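Local coordinates for protein Niban 2 (Homo sapiens, PDB 7CTP), which may help to suppress apoptosis and promote melanoma cell invasion, and is a myristoylated cytosolic and membrane protein with cadherin-binding and transcription-coactivator activities, at residues 71-76 against 86-91; 99-104 against 111-116; 324-329 against 508-513; 502-507 against 535-540. One frame throughout, in Å; residues are numbered along the deposited sequence.

Contact 1: 71-76 against 86-91; sequences SGNLFQ and NRFSLV
Gly72 pairs with Ser89, and Leu74 with Arg87, through two-way backbone bonds that zip strands 71-76 and 86-91 into an antiparallel hairpin. The shortest runs from Arg87 N to Leu74 O (2.7 Å), and Ser89 N donates to Gly72 O at 2.9 Å. Between them sits the non-hydrogen-bonded pair Asn73-Phe88. On the face carrying Ser71, Asn73 and Phe88, the aromatic ring meets both residues of the other strand. Phe88 CZ rests against Ser71 CB (3.6 Å), while Asn73 OD1 meets Phe88 CD1 at the ring edge, also 3.6 Å away, with amide and ring planes 72° apart. Phe88 CG stands anti to the backbone N (chi1 -180°), which carries the ring across to Ser71. An alanine here would probably leave Ser71 CB and the Asn73 amide without their shared wall and take from Tyr106 one of its ring partners. Asn86 OD1 closes on Asn73 CB at 3.4 Å. On the reverse face, Leu74 CD1 packs on Ser89 CB (3.9 Å); a small serine suits this spot, although its buried OG has no polar partner. This hairpin belongs to the PH domain: strand 97-100 flanks it beyond 84-91, strand 169-173 lies beyond 70-77, and Trp182 of helix 176-194 covers Leu74 and Ser89.

Contact 2: 99-104 against 111-116; sequences LYENKA and PPRAVI
Leu99 faces both Arg113 and Ala114: Leu99 N donates to Ala114 O at 3.1 Å, and Leu99 O accepts a bond from Arg113 N at 2.7 Å. A second, weak bond reaches Leu99 O from Ala114 N. Two residues set against one make a classic beta bulge, here where the short strand 114-116 joins the PH-domain sheet at its edge. Antiparallel pairing of Leu99 with Ala114 sends both side chains to the same face, where Leu99 CD1 also reaches Ile116 CD1 (4.1 Å); branched aliphatic groups suit this buried side, which Phe171 also lines. Further along, Tyr100 runs alongside Pro112, both extending in one direction. Pro112 CB sits over one face of the phenol ring, 4.0 Å from the Tyr100 centroid and 20° off the normal, a CH-pi contact offset toward the rim. Tyr100 CG lies beside its own backbone N (chi1 -62°), which brings the ring alongside the proline. A serine in place of Tyr100 would probably leave Pro112 without the ring face it lies on, and Tyr106, which meets the ring edge-to-face, without one of its two aromatic neighbours. Glu101 and Arg113 form a long salt bridge on the exposed side, carboxylate and guanidinium planes 58° apart: Arg113 NH1 stands 3.5 Å from Glu101 OE1 and equally far from Glu101 OE2.

Contact 3: 324-329 against 508-513; sequences AFILPK and APTCKS
Thr510 and Cys511 carry the whole of this contact for segment 508-513, meeting Phe325, Ile326 and Lys329 of helix 260-337. The segment starts with Ala508, whose carbonyl oxygen accepts Lys512 N at 2.9 Å and, weakly, Cys511 N. Pro509 follows; lacking an N-H, it cannot bond back to the turn before, and the helix kinks there. Pro328 marks a similar kink in 324-329. Thr510 then turns toward the partner helix. Its CG2, anti to the backbone N, is the apolar branch and touches Ile326 CD1 at 3.7 Å and Phe325 CZ at 3.9 Å. Both branches of the threonine, OG1 and CG2, lie 4.0 Å from Lys329 CD, so the aliphatic stem of the more exposed lysine runs past the pair, while CG2 alone also meets Ile326 and Phe325. The Thr510 carbonyl oxygen lies in the plane of the Phe325 ring, at its edge, 3.6 Å from Phe325 CZ, where the ring hydrogens carry slight positive charge. Cys511 comes next, and its SG presses closely on Ile326 CD1 (3.4 Å). The same sulfur makes an oblique sulfur-aromatic contact with Phe325, 5.1 Å from the ring centroid and 67° off its normal. A slim, polarisable cysteine suits so close an approach. Around the pair, Arg517 adds a cation-pi contact to Phe325, while helix 532-555 brings Tyr536 against both Ile326 and Cys511 and Val539 against Ile326.

Contact 4: 502-507 against 535-540; sequences FLLKKL and TYEEVV
Leu504 buries the most surface here, its two methyls splitting between neighbours on segment 535-540 of helix 532-555. CD2 approaches the Tyr536 ring obliquely, 3.6 Å from Tyr536 CE2, and also meets Val540 CG2 at 3.9 Å; Leu504 CD1 crosses to the carboxylate end of Glu537, 3.8 Å from Glu537 CD. A leucine suits the place because its fork can serve an aromatic, an aliphatic and an acidic stem together. Val540, second in buried area, uses both branches: Val540 CG1 slides past Leu503 CD1 (3.9 Å), and CG2 faces Leu507 CD1 besides Leu504. Val540 CG2 also lies over one face of Tyr536, a turn earlier on the same helix, and probably helps to hold the ring in place. Tyr536 has CG anti to the backbone N (chi1 162°), which swings the phenol out toward the other helix until Tyr536 OH reaches Leu507 CB at 3.4 Å. That buried hydroxyl is satisfied by water 1, which lies in the ring plane 2.6 Å from Tyr536 OH and donates to Leu504 O at 2.7 Å, linking the two helices by a polar bridge beside the apolar contacts. Glu537 turns its charge elsewhere, to a salt bridge with Arg213 and a hydrogen bond with Gln217. The axes of segments 502-507 and 535-540 come within 10.8 Å at 113°: this is buried aliphatic-aromatic packing between steeply crossing helices in the helical part of the protein.

Overall arrangement
From the N terminus, contact 1 closes first, a hairpin with nine residues between its segments, and contact 2 follows in series, returning the chain after six residues to the sheet edge. They touch through the probable Phe88 O to Tyr100 N bond, so the pair builds one continuous part of the PH domain. About 57 Å from contact 1, centre to centre, contact 3 joins helix 260-337 to helix 464-511 across 178 residues. Contact 4 crosses it, its segments alternating with those of contact 3, and ties helix 464-511 to helix 532-555. Ile326 CD1 packs on Leu507 CD2, merging both contacts into one three-helix junction on the opposite side of the chain's centre.

Contact 1: 71-76 against 86-91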
loop_
_atom_site.group_PDB
_atom_site.type_symbol
_atom_site.label_atom_id
_atom_site.label_comp_id
_atom_site.label_asym_id
_atom_site.label_seq_id
_atom_site.Cartn_x
_atom_site.Cartn_y
_atom_site.Cartn_z
ATOM N N SER A 71 13.143 -19.634 -5.311
ATOM C CA SER A 71 13.327 -20.612 -4.252
ATOM C C SER A 71 14.818 -20.808 -4.030
ATOM O O SER A 71 15.635 -20.516 -4.904
ATOM C CB SER A 71 12.649 -21.948 -4.585
ATOM O OG SER A 71 13.269 -22.558 -5.702
ATOM N N GLY A 72 15.159 -21.311 -2.850
ATOM C CA GLY A 72 16.548 -21.571 -2.518
ATOM C C GLY A 72 16.645 -21.936 -1.058
ATOM O O GLY A 72 15.686 -21.794 -0.293
ATOM N N ASN A 73 17.825 -22.421 -0.679
ATOM C CA ASN A 73 18.056 -22.803 0.705
ATOM C C ASN A 73 18.519 -21.603 1.518
ATOM O O ASN A 73 19.277 -20.758 1.031
ATOM C CB ASN A 73 19.091 -23.924 0.796
ATOM C CG ASN A 73 18.594 -25.226 0.201
ATOM O OD1 ASN A 73 17.414 -25.565 0.306
ATOM N ND2 ASN A 73 19.499 -25.966 -0.434
ATOM N N LEU A 74 18.037 -21.534 2.758
ATOM C CA LEU A 74 18.386 -20.494 3.714
ATOM C C LEU A 74 18.634 -21.140 5.063
ATOM O O LEU A 74 18.160 -22.246 5.336
ATOM C CB LEU A 74 17.261 -19.463 3.886
ATOM C CG LEU A 74 16.819 -18.645 2.685
ATOM C CD1 LEU A 74 15.818 -17.577 3.080
ATOM C CD2 LEU A 74 18.047 -18.036 2.075
ATOM N N PHE A 75 19.354 -20.431 5.923
ATOM C CA PHE A 75 19.340 -20.753 7.337
ATOM C C PHE A 75 18.313 -19.866 8.029
ATOM O O PHE A 75 18.191 -18.683 7.706
ATOM C CB PHE A 75 20.720 -20.558 7.955
ATOM C CG PHE A 75 21.776 -21.409 7.326
ATOM C CD1 PHE A 75 21.683 -22.791 7.369
ATOM C CD2 PHE A 75 22.857 -20.831 6.689
ATOM C CE1 PHE A 75 22.661 -23.586 6.794
ATOM C CE2 PHE A 75 23.839 -21.620 6.104
ATOM C CZ PHE A 75 23.737 -22.999 6.158
ATOM N N GLN A 76 17.546 -20.450 8.947
ATOM C CA GLN A 76 16.566 -19.708 9.737
ATOM C C GLN A 76 16.751 -19.999 11.217
ATOM O O GLN A 76 16.866 -21.161 11.620
ATOM C CB GLN A 76 15.130 -20.048 9.329
ATOM C CG GLN A 76 14.114 -19.133 10.009
ATOM C CD GLN A 76 12.708 -19.703 10.035
ATOM O OE1 GLN A 76 12.483 -20.865 9.691
ATOM N NE2 GLN A 76 11.749 -18.883 10.463
ATOM N N ASN A 86 18.723 -25.259 8.400
ATOM C CA ASN A 86 18.463 -25.051 6.985
ATOM C C ASN A 86 16.965 -25.103 6.741
ATOM O O ASN A 86 16.237 -25.850 7.405
ATOM C CB ASN A 86 19.163 -26.106 6.126
ATOM C CG ASN A 86 18.732 -26.045 4.663
ATOM O OD1 ASN A 86 19.270 -25.266 3.876
ATOM N ND2 ASN A 86 17.737 -26.853 4.299
ATOM N N ARG A 87 16.499 -24.285 5.801
ATOM C CA ARG A 87 15.121 -24.345 5.350
ATOM C C ARG A 87 15.097 -24.130 3.850
ATOM O O ARG A 87 15.786 -23.245 3.334
ATOM C CB ARG A 87 14.242 -23.288 6.043
ATOM C CG ARG A 87 13.932 -23.579 7.498
ATOM C CD ARG A 87 12.787 -24.569 7.643
ATOM N NE ARG A 87 12.516 -24.888 9.040
ATOM C CZ ARG A 87 13.166 -25.814 9.737
ATOM N NH1 ARG A 87 14.130 -26.524 9.165
ATOM N NH2 ARG A 87 12.848 -26.032 11.004
ATOM N N PHE A 88 14.332 -24.958 3.148
ATOM C CA PHE A 88 14.035 -24.680 1.752
ATOM C C PHE A 88 12.953 -23.616 1.717
ATOM O O PHE A 88 11.855 -23.824 2.246
ATOM C CB PHE A 88 13.584 -25.931 1.007
ATOM C CG PHE A 88 13.269 -25.686 -0.439
ATOM C CD1 PHE A 88 14.258 -25.276 -1.319
ATOM C CD2 PHE A 88 11.977 -25.842 -0.917
ATOM C CE1 PHE A 88 13.960 -25.038 -2.659
ATOM C CE2 PHE A 88 11.674 -25.606 -2.255
ATOM C CZ PHE A 88 12.663 -25.206 -3.122
ATOM N N SER A 89 13.271 -22.470 1.127
ATOM C CA SER A 89 12.410 -21.299 1.171
ATOM C C SER A 89 11.899 -21.021 -0.234
ATOM O O SER A 89 12.686 -20.959 -1.183
ATOM C CB SER A 89 13.170 -20.096 1.730
ATOM O OG SER A 89 12.542 -18.883 1.367
ATOM N N LEU A 90 10.584 -20.863 -0.367
ATOM C CA LEU A 90 9.937 -20.763 -1.667
ATOM C C LEU A 90 8.994 -19.573 -1.672
ATOM O O LEU A 90 8.257 -19.357 -0.704
ATOM C CB LEU A 90 9.167 -22.054 -1.990
ATOM C CG LEU A 90 8.611 -22.300 -3.397
ATOM C CD1 LEU A 90 8.457 -23.787 -3.616
ATOM C CD2 LEU A 90 7.274 -21.609 -3.615
ATOM N N VAL A 91 9.013 -18.814 -2.761
ATOM C CA VAL A 91 8.074 -17.712 -2.949
ATOM C C VAL A 91 7.093 -18.085 -4.056
ATOM O O VAL A 91 7.458 -18.050 -5.238
ATOM C CB VAL A 91 8.795 -16.401 -3.287
ATOM C CG1 VAL A 91 7.768 -15.312 -3.591
ATOM C CG2 VAL A 91 9.695 -15.981 -2.129
#

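Contact 2: 99-104 against 111-116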
loop_
_atom_site.group_PDB
_atom_site.type_symbol
_atom_site.label_atom_id
_atom_site.label_comp_id
_atom_site.label_asym_id
_atom_site.label_seq_id
_atom_site.Cartn_x
_atom_site.Cartn_y
_atom_site.Cartn_z
ATOM N N LEU A 99 8.312 -21.762 3.953
ATOM C CA LEU A 99 9.508 -22.424 4.465
ATOM C C LEU A 99 9.219 -23.905 4.706
ATOM O O LEU A 99 8.298 -24.248 5.457
ATOM C CB LEU A 99 9.978 -21.754 5.754
ATOM C CG LEU A 99 10.125 -20.228 5.708
ATOM C CD1 LEU A 99 10.506 -19.674 7.074
ATOM C CD2 LEU A 99 11.155 -19.830 4.671
ATOM N N TYR A 100 10.013 -24.773 4.076
ATOM C CA TYR A 100 9.976 -26.215 4.285
ATOM C C TYR A 100 11.236 -26.658 5.014
ATOM O O TYR A 100 12.250 -25.961 5.004
ATOM C CB TYR A 100 9.872 -26.967 2.954
ATOM C CG TYR A 100 8.621 -26.675 2.165
ATOM C CD1 TYR A 100 8.550 -25.577 1.319
ATOM C CD2 TYR A 100 7.511 -27.507 2.257
ATOM C CE1 TYR A 100 7.408 -25.310 0.588
ATOM C CE2 TYR A 100 6.362 -27.249 1.531
ATOM C CZ TYR A 100 6.319 -26.149 0.697
ATOM O OH TYR A 100 5.183 -25.874 -0.031
ATOM N N GLU A 101 11.172 -27.844 5.634
ATOM C CA GLU A 101 12.331 -28.364 6.360
ATOM C C GLU A 101 13.542 -28.473 5.440
ATOM O O GLU A 101 14.644 -28.023 5.778
ATOM C CB GLU A 101 11.996 -29.718 6.993
ATOM C CG GLU A 101 13.124 -30.301 7.848
ATOM C CD GLU A 101 12.635 -31.347 8.836
ATOM O OE1 GLU A 101 13.262 -31.503 9.906
ATOM O OE2 GLU A 101 11.625 -32.019 8.540
ATOM N N ASN A 102 13.351 -29.060 4.264
ATOM C CA ASN A 102 14.367 -29.085 3.222
ATOM C C ASN A 102 13.645 -29.300 1.902
ATOM O O ASN A 102 12.425 -29.476 1.866
ATOM C CB ASN A 102 15.431 -30.161 3.485
ATOM C CG ASN A 102 14.837 -31.480 3.941
ATOM O OD1 ASN A 102 13.883 -31.989 3.353
ATOM N ND2 ASN A 102 15.402 -32.041 5.004
ATOM N N LYS A 103 14.410 -29.266 0.811
ATOM C CA LYS A 103 13.803 -29.422 -0.507
ATOM C C LYS A 103 13.303 -30.845 -0.727
ATOM O O LYS A 103 12.290 -31.043 -1.403
ATOM C CB LYS A 103 14.797 -29.019 -1.595
ATOM C CG LYS A 103 14.241 -29.100 -3.010
ATOM C CD LYS A 103 15.279 -28.628 -4.024
ATOM C CE LYS A 103 14.636 -27.841 -5.164
ATOM N NZ LYS A 103 15.440 -27.890 -6.429
ATOM N N ALA A 104 13.988 -31.839 -0.154
ATOM C CA ALA A 104 13.515 -33.215 -0.257
ATOM C C ALA A 104 12.145 -33.371 0.389
ATOM O O ALA A 104 11.275 -34.065 -0.146
ATOM C CB ALA A 104 14.521 -34.179 0.368
ATOM N N PRO A 111 3.906 -30.879 4.239
ATOM C CA PRO A 111 3.424 -29.523 4.549
ATOM C C PRO A 111 4.569 -28.561 4.809
ATOM O O PRO A 111 5.643 -28.971 5.278
ATOM C CB PRO A 111 2.600 -29.731 5.826
ATOM C CG PRO A 111 2.156 -31.150 5.771
ATOM C CD PRO A 111 3.160 -31.920 4.972
ATOM N N PRO A 112 4.368 -27.267 4.545
ATOM C CA PRO A 112 5.376 -26.279 4.936
ATOM C C PRO A 112 5.382 -26.060 6.438
ATOM O O PRO A 112 4.377 -26.252 7.126
ATOM C CB PRO A 112 4.936 -25.014 4.198
ATOM C CG PRO A 112 3.468 -25.181 4.006
ATOM C CD PRO A 112 3.243 -26.656 3.817
ATOM N N ARG A 113 6.544 -25.647 6.945
ATOM C CA ARG A 113 6.671 -25.303 8.357
ATOM C C ARG A 113 6.119 -23.918 8.675
ATOM O O ARG A 113 5.812 -23.641 9.841
ATOM C CB ARG A 113 8.140 -25.381 8.784
ATOM C CG ARG A 113 8.734 -26.791 8.817
ATOM C CD ARG A 113 8.031 -27.679 9.840
ATOM N NE ARG A 113 8.770 -28.909 10.125
ATOM C CZ ARG A 113 9.728 -29.016 11.040
ATOM N NH1 ARG A 113 10.344 -30.178 11.228
ATOM N NH2 ARG A 113 10.071 -27.965 11.769
ATOM N N ALA A 114 5.980 -23.053 7.671
ATOM C CA ALA A 114 5.514 -21.686 7.869
ATOM C C ALA A 114 5.079 -21.117 6.524
ATOM O O ALA A 114 5.676 -21.435 5.493
ATOM C CB ALA A 114 6.613 -20.809 8.486
ATOM N N VAL A 115 4.042 -20.282 6.539
ATOM C CA VAL A 115 3.592 -19.533 5.362
ATOM C C VAL A 115 3.428 -18.085 5.799
ATOM O O VAL A 115 2.549 -17.779 6.612
ATOM C CB VAL A 115 2.278 -20.077 4.787
ATOM C CG1 VAL A 115 1.847 -19.244 3.597
ATOM C CG2 VAL A 115 2.432 -21.544 4.384
ATOM N N ILE A 116 4.258 -17.190 5.262
ATOM C CA ILE A 116 4.399 -15.831 5.790
ATOM C C ILE A 116 3.870 -14.813 4.784
ATOM O O ILE A 116 4.340 -14.752 3.640
ATOM C CB ILE A 116 5.862 -15.520 6.138
ATOM C CG1 ILE A 116 6.381 -16.501 7.190
ATOM C CG2 ILE A 116 5.985 -14.086 6.635
ATOM C CD1 ILE A 116 7.908 -16.559 7.255
#

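Contact 3: 324-329 against 508-513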
loop_
_atom_site.group_PDB
_atom_site.type_symbol
_atom_site.label_atom_id
_atom_site.label_comp_id
_atom_site.label_asym_id
_atom_site.label_seq_id
_atom_site.Cartn_x
_atom_site.Cartn_y
_atom_site.Cartn_z
ATOM N N ALA A 324 -19.482 29.221 4.045
ATOM C CA ALA A 324 -19.710 30.490 4.731
ATOM C C ALA A 324 -19.009 30.524 6.080
ATOM O O ALA A 324 -18.507 31.571 6.503
ATOM C CB ALA A 324 -21.210 30.732 4.907
ATOM N N PHE A 325 -18.935 29.374 6.749
ATOM C CA PHE A 325 -18.396 29.288 8.100
ATOM C C PHE A 325 -16.869 29.219 8.106
ATOM O O PHE A 325 -16.215 29.903 8.902
ATOM C CB PHE A 325 -19.012 28.071 8.795
ATOM C CG PHE A 325 -18.321 27.650 10.061
ATOM C CD1 PHE A 325 -18.351 28.452 11.189
ATOM C CD2 PHE A 325 -17.681 26.420 10.135
ATOM C CE1 PHE A 325 -17.727 28.049 12.357
ATOM C CE2 PHE A 325 -17.057 26.013 11.300
ATOM C CZ PHE A 325 -17.079 26.830 12.411
ATOM N N ILE A 326 -16.279 28.423 7.220
ATOM C CA ILE A 326 -14.871 28.069 7.348
ATOM C C ILE A 326 -13.989 28.606 6.223
ATOM O O ILE A 326 -12.760 28.650 6.399
ATOM C CB ILE A 326 -14.701 26.540 7.469
ATOM C CG1 ILE A 326 -13.362 26.216 8.133
ATOM C CG2 ILE A 326 -14.746 25.899 6.095
ATOM C CD1 ILE A 326 -13.171 26.940 9.453
ATOM N N LEU A 327 -14.558 29.005 5.083
ATOM C CA LEU A 327 -13.723 29.374 3.941
ATOM C C LEU A 327 -12.745 30.509 4.237
ATOM O O LEU A 327 -11.585 30.403 3.804
ATOM C CB LEU A 327 -14.603 29.727 2.735
ATOM C CG LEU A 327 -13.893 29.780 1.386
ATOM C CD1 LEU A 327 -13.149 28.484 1.140
ATOM C CD2 LEU A 327 -14.882 30.047 0.265
ATOM N N PRO A 328 -13.121 31.597 4.930
ATOM C CA PRO A 328 -12.122 32.643 5.218
ATOM C C PRO A 328 -10.875 32.121 5.914
ATOM O O PRO A 328 -9.755 32.340 5.432
ATOM C CB PRO A 328 -12.898 33.623 6.107
ATOM C CG PRO A 328 -14.310 33.476 5.673
ATOM C CD PRO A 328 -14.466 32.004 5.380
ATOM N N LYS A 329 -11.050 31.418 7.034
ATOM C CA LYS A 329 -9.912 30.906 7.790
ATOM C C LYS A 329 -9.144 29.855 6.998
ATOM O O LYS A 329 -7.911 29.798 7.073
ATOM C CB LYS A 329 -10.385 30.345 9.129
ATOM C CG LYS A 329 -10.919 31.410 10.079
ATOM C CD LYS A 329 -11.506 30.795 11.334
ATOM C CE LYS A 329 -11.959 31.864 12.322
ATOM N NZ LYS A 329 -13.103 32.662 11.803
ATOM N N ALA A 508 -9.119 22.336 13.254
ATOM C CA ALA A 508 -9.942 21.561 14.184
ATOM C C ALA A 508 -10.461 22.368 15.371
ATOM O O ALA A 508 -11.635 22.171 15.737
ATOM C CB ALA A 508 -9.172 20.329 14.668
ATOM N N PRO A 509 -9.682 23.249 16.021
ATOM C CA PRO A 509 -10.263 24.031 17.125
ATOM C C PRO A 509 -11.428 24.896 16.688
ATOM O O PRO A 509 -12.347 25.141 17.479
ATOM C CB PRO A 509 -9.083 24.878 17.620
ATOM C CG PRO A 509 -7.876 24.128 17.198
ATOM C CD PRO A 509 -8.242 23.524 15.877
ATOM N N THR A 510 -11.436 25.343 15.433
ATOM C CA THR A 510 -12.556 26.132 14.939
ATOM C C THR A 510 -13.782 25.260 14.705
ATOM O O THR A 510 -14.903 25.636 15.071
ATOM C CB THR A 510 -12.156 26.858 13.651
ATOM O OG1 THR A 510 -11.074 27.762 13.924
ATOM C CG2 THR A 510 -13.328 27.646 13.091
ATOM N N CYS A 511 -13.585 24.075 14.128
ATOM C CA CYS A 511 -14.664 23.321 13.489
ATOM C C CYS A 511 -15.235 22.176 14.312
ATOM O O CYS A 511 -16.443 21.927 14.235
ATOM C CB CYS A 511 -14.189 22.738 12.156
ATOM S SG CYS A 511 -13.797 23.949 10.932
ATOM N N LYS A 512 -14.401 21.435 15.050
ATOM C CA LYS A 512 -14.838 20.128 15.542
ATOM C C LYS A 512 -16.047 20.254 16.458
ATOM O O LYS A 512 -16.928 19.385 16.457
ATOM C CB LYS A 512 -13.697 19.399 16.255
ATOM C CG LYS A 512 -14.079 17.967 16.661
ATOM C CD LYS A 512 -12.876 17.061 16.933
ATOM C CE LYS A 512 -11.616 17.836 17.286
ATOM N NZ LYS A 512 -10.370 17.039 17.039
ATOM N N SER A 513 -16.119 21.339 17.227
ATOM C CA SER A 513 -17.269 21.539 18.103
ATOM C C SER A 513 -18.486 22.035 17.334
ATOM O O SER A 513 -19.622 21.839 17.781
ATOM C CB SER A 513 -16.918 22.530 19.210
ATOM O OG SER A 513 -16.613 23.799 18.657
#

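Contact 4: 502-507 against 535-540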
loop_
_atom_site.group_PDB
_atom_site.type_symbol
_atom_site.label_atom_id
_atom_site.label_comp_id
_atom_site.label_asym_id
_atom_site.label_seq_id
_atom_site.Cartn_x
_atom_site.Cartn_y
_atom_site.Cartn_z
ATOM N N PHE A 502 -2.947 18.365 7.260
ATOM C CA PHE A 502 -2.381 19.539 7.910
ATOM C C PHE A 502 -3.448 20.606 8.145
ATOM O O PHE A 502 -3.583 21.133 9.257
ATOM C CB PHE A 502 -1.241 20.088 7.057
ATOM C CG PHE A 502 -0.677 21.386 7.560
ATOM C CD1 PHE A 502 0.273 21.392 8.563
ATOM C CD2 PHE A 502 -1.106 22.597 7.030
ATOM C CE1 PHE A 502 0.797 22.594 9.037
ATOM C CE2 PHE A 502 -0.590 23.799 7.495
ATOM C CZ PHE A 502 0.364 23.793 8.504
ATOM N N LEU A 503 -4.211 20.935 7.103
ATOM C CA LEU A 503 -5.248 21.959 7.218
ATOM C C LEU A 503 -6.329 21.545 8.203
ATOM O O LEU A 503 -6.797 22.356 9.011
ATOM C CB LEU A 503 -5.867 22.224 5.849
ATOM C CG LEU A 503 -5.005 22.964 4.837
ATOM C CD1 LEU A 503 -5.669 22.839 3.482
ATOM C CD2 LEU A 503 -4.841 24.424 5.242
ATOM N N LEU A 504 -6.767 20.285 8.124
ATOM C CA LEU A 504 -7.826 19.835 9.016
ATOM C C LEU A 504 -7.393 19.937 10.471
ATOM O O LEU A 504 -8.182 20.340 11.331
ATOM C CB LEU A 504 -8.226 18.403 8.663
ATOM C CG LEU A 504 -8.931 18.262 7.308
ATOM C CD1 LEU A 504 -9.239 16.792 7.050
ATOM C CD2 LEU A 504 -10.210 19.106 7.252
ATOM N N LYS A 505 -6.136 19.609 10.757
ATOM C CA LYS A 505 -5.636 19.723 12.122
ATOM C C LYS A 505 -5.601 21.177 12.576
ATOM O O LYS A 505 -6.045 21.500 13.685
ATOM C CB LYS A 505 -4.255 19.088 12.239
ATOM C CG LYS A 505 -3.750 19.100 13.676
ATOM C CD LYS A 505 -2.294 18.705 13.759
ATOM C CE LYS A 505 -2.158 17.259 14.212
ATOM N NZ LYS A 505 -0.852 16.671 13.802
ATOM N N LYS A 506 -5.100 22.076 11.723
ATOM C CA LYS A 506 -5.068 23.495 12.077
ATOM C C LYS A 506 -6.476 24.046 12.279
ATOM O O LYS A 506 -6.709 24.873 13.173
ATOM C CB LYS A 506 -4.339 24.290 10.994
ATOM C CG LYS A 506 -2.853 23.980 10.870
ATOM C CD LYS A 506 -2.082 24.382 12.120
ATOM C CE LYS A 506 -0.598 24.004 11.984
ATOM N NZ LYS A 506 0.097 24.017 13.307
ATOM N N LEU A 507 -7.432 23.595 11.462
ATOM C CA LEU A 507 -8.803 24.089 11.551
ATOM C C LEU A 507 -9.630 23.399 12.633
ATOM O O LEU A 507 -10.738 23.855 12.920
ATOM C CB LEU A 507 -9.500 23.948 10.193
ATOM C CG LEU A 507 -8.947 24.808 9.046
ATOM C CD1 LEU A 507 -9.504 24.375 7.696
ATOM C CD2 LEU A 507 -9.229 26.285 9.294
ATOM N N THR A 535 -18.453 16.328 3.644
ATOM C CA THR A 535 -18.733 17.555 2.909
ATOM C C THR A 535 -17.776 18.662 3.334
ATOM O O THR A 535 -17.201 19.368 2.492
ATOM C CB THR A 535 -20.185 17.966 3.132
ATOM O OG1 THR A 535 -21.050 16.892 2.721
ATOM C CG2 THR A 535 -20.517 19.215 2.320
ATOM N N TYR A 536 -17.569 18.800 4.643
ATOM C CA TYR A 536 -16.585 19.745 5.165
ATOM C C TYR A 536 -15.194 19.474 4.598
ATOM O O TYR A 536 -14.496 20.396 4.161
ATOM C CB TYR A 536 -16.584 19.670 6.690
ATOM C CG TYR A 536 -15.349 20.251 7.360
ATOM C CD1 TYR A 536 -15.095 21.618 7.328
ATOM C CD2 TYR A 536 -14.464 19.436 8.055
ATOM C CE1 TYR A 536 -13.981 22.155 7.956
ATOM C CE2 TYR A 536 -13.346 19.962 8.689
ATOM C CZ TYR A 536 -13.111 21.322 8.634
ATOM O OH TYR A 536 -12.000 21.844 9.266
ATOM N N GLU A 537 -14.777 18.206 4.581
ATOM C CA GLU A 537 -13.452 17.890 4.055
ATOM C C GLU A 537 -13.354 18.199 2.565
ATOM O O GLU A 537 -12.288 18.596 2.080
ATOM C CB GLU A 537 -13.100 16.430 4.341
ATOM C CG GLU A 537 -12.930 16.151 5.827
ATOM C CD GLU A 537 -12.355 14.782 6.119
ATOM O OE1 GLU A 537 -12.001 14.055 5.163
ATOM O OE2 GLU A 537 -12.247 14.446 7.321
ATOM N N GLU A 538 -14.455 18.035 1.821
ATOM C CA GLU A 538 -14.451 18.420 0.410
ATOM C C GLU A 538 -14.329 19.934 0.255
ATOM O O GLU A 538 -13.681 20.415 -0.683
ATOM C CB GLU A 538 -15.722 17.920 -0.292
ATOM C CG GLU A 538 -15.793 16.406 -0.471
ATOM C CD GLU A 538 -17.081 15.952 -1.151
ATOM O OE1 GLU A 538 -17.549 14.822 -0.873
ATOM O OE2 GLU A 538 -17.627 16.729 -1.961
ATOM N N VAL A 539 -14.954 20.699 1.154
ATOM C CA VAL A 539 -14.807 22.155 1.128
ATOM C C VAL A 539 -13.346 22.539 1.343
ATOM O O VAL A 539 -12.787 23.379 0.625
ATOM C CB VAL A 539 -15.725 22.811 2.173
ATOM C CG1 VAL A 539 -15.310 24.274 2.418
ATOM C CG2 VAL A 539 -17.179 22.745 1.711
ATOM N N VAL A 540 -12.697 21.899 2.315
ATOM C CA VAL A 540 -11.285 22.175 2.578
ATOM C C VAL A 540 -10.427 21.772 1.383
ATOM O O VAL A 540 -9.492 22.488 0.994
ATOM C CB VAL A 540 -10.832 21.459 3.861
ATOM C CG1 VAL A 540 -9.327 21.628 4.054
ATOM C CG2 VAL A 540 -11.599 22.001 5.053
HETATM O O HOH W 1 -10.865 20.274 11.042
#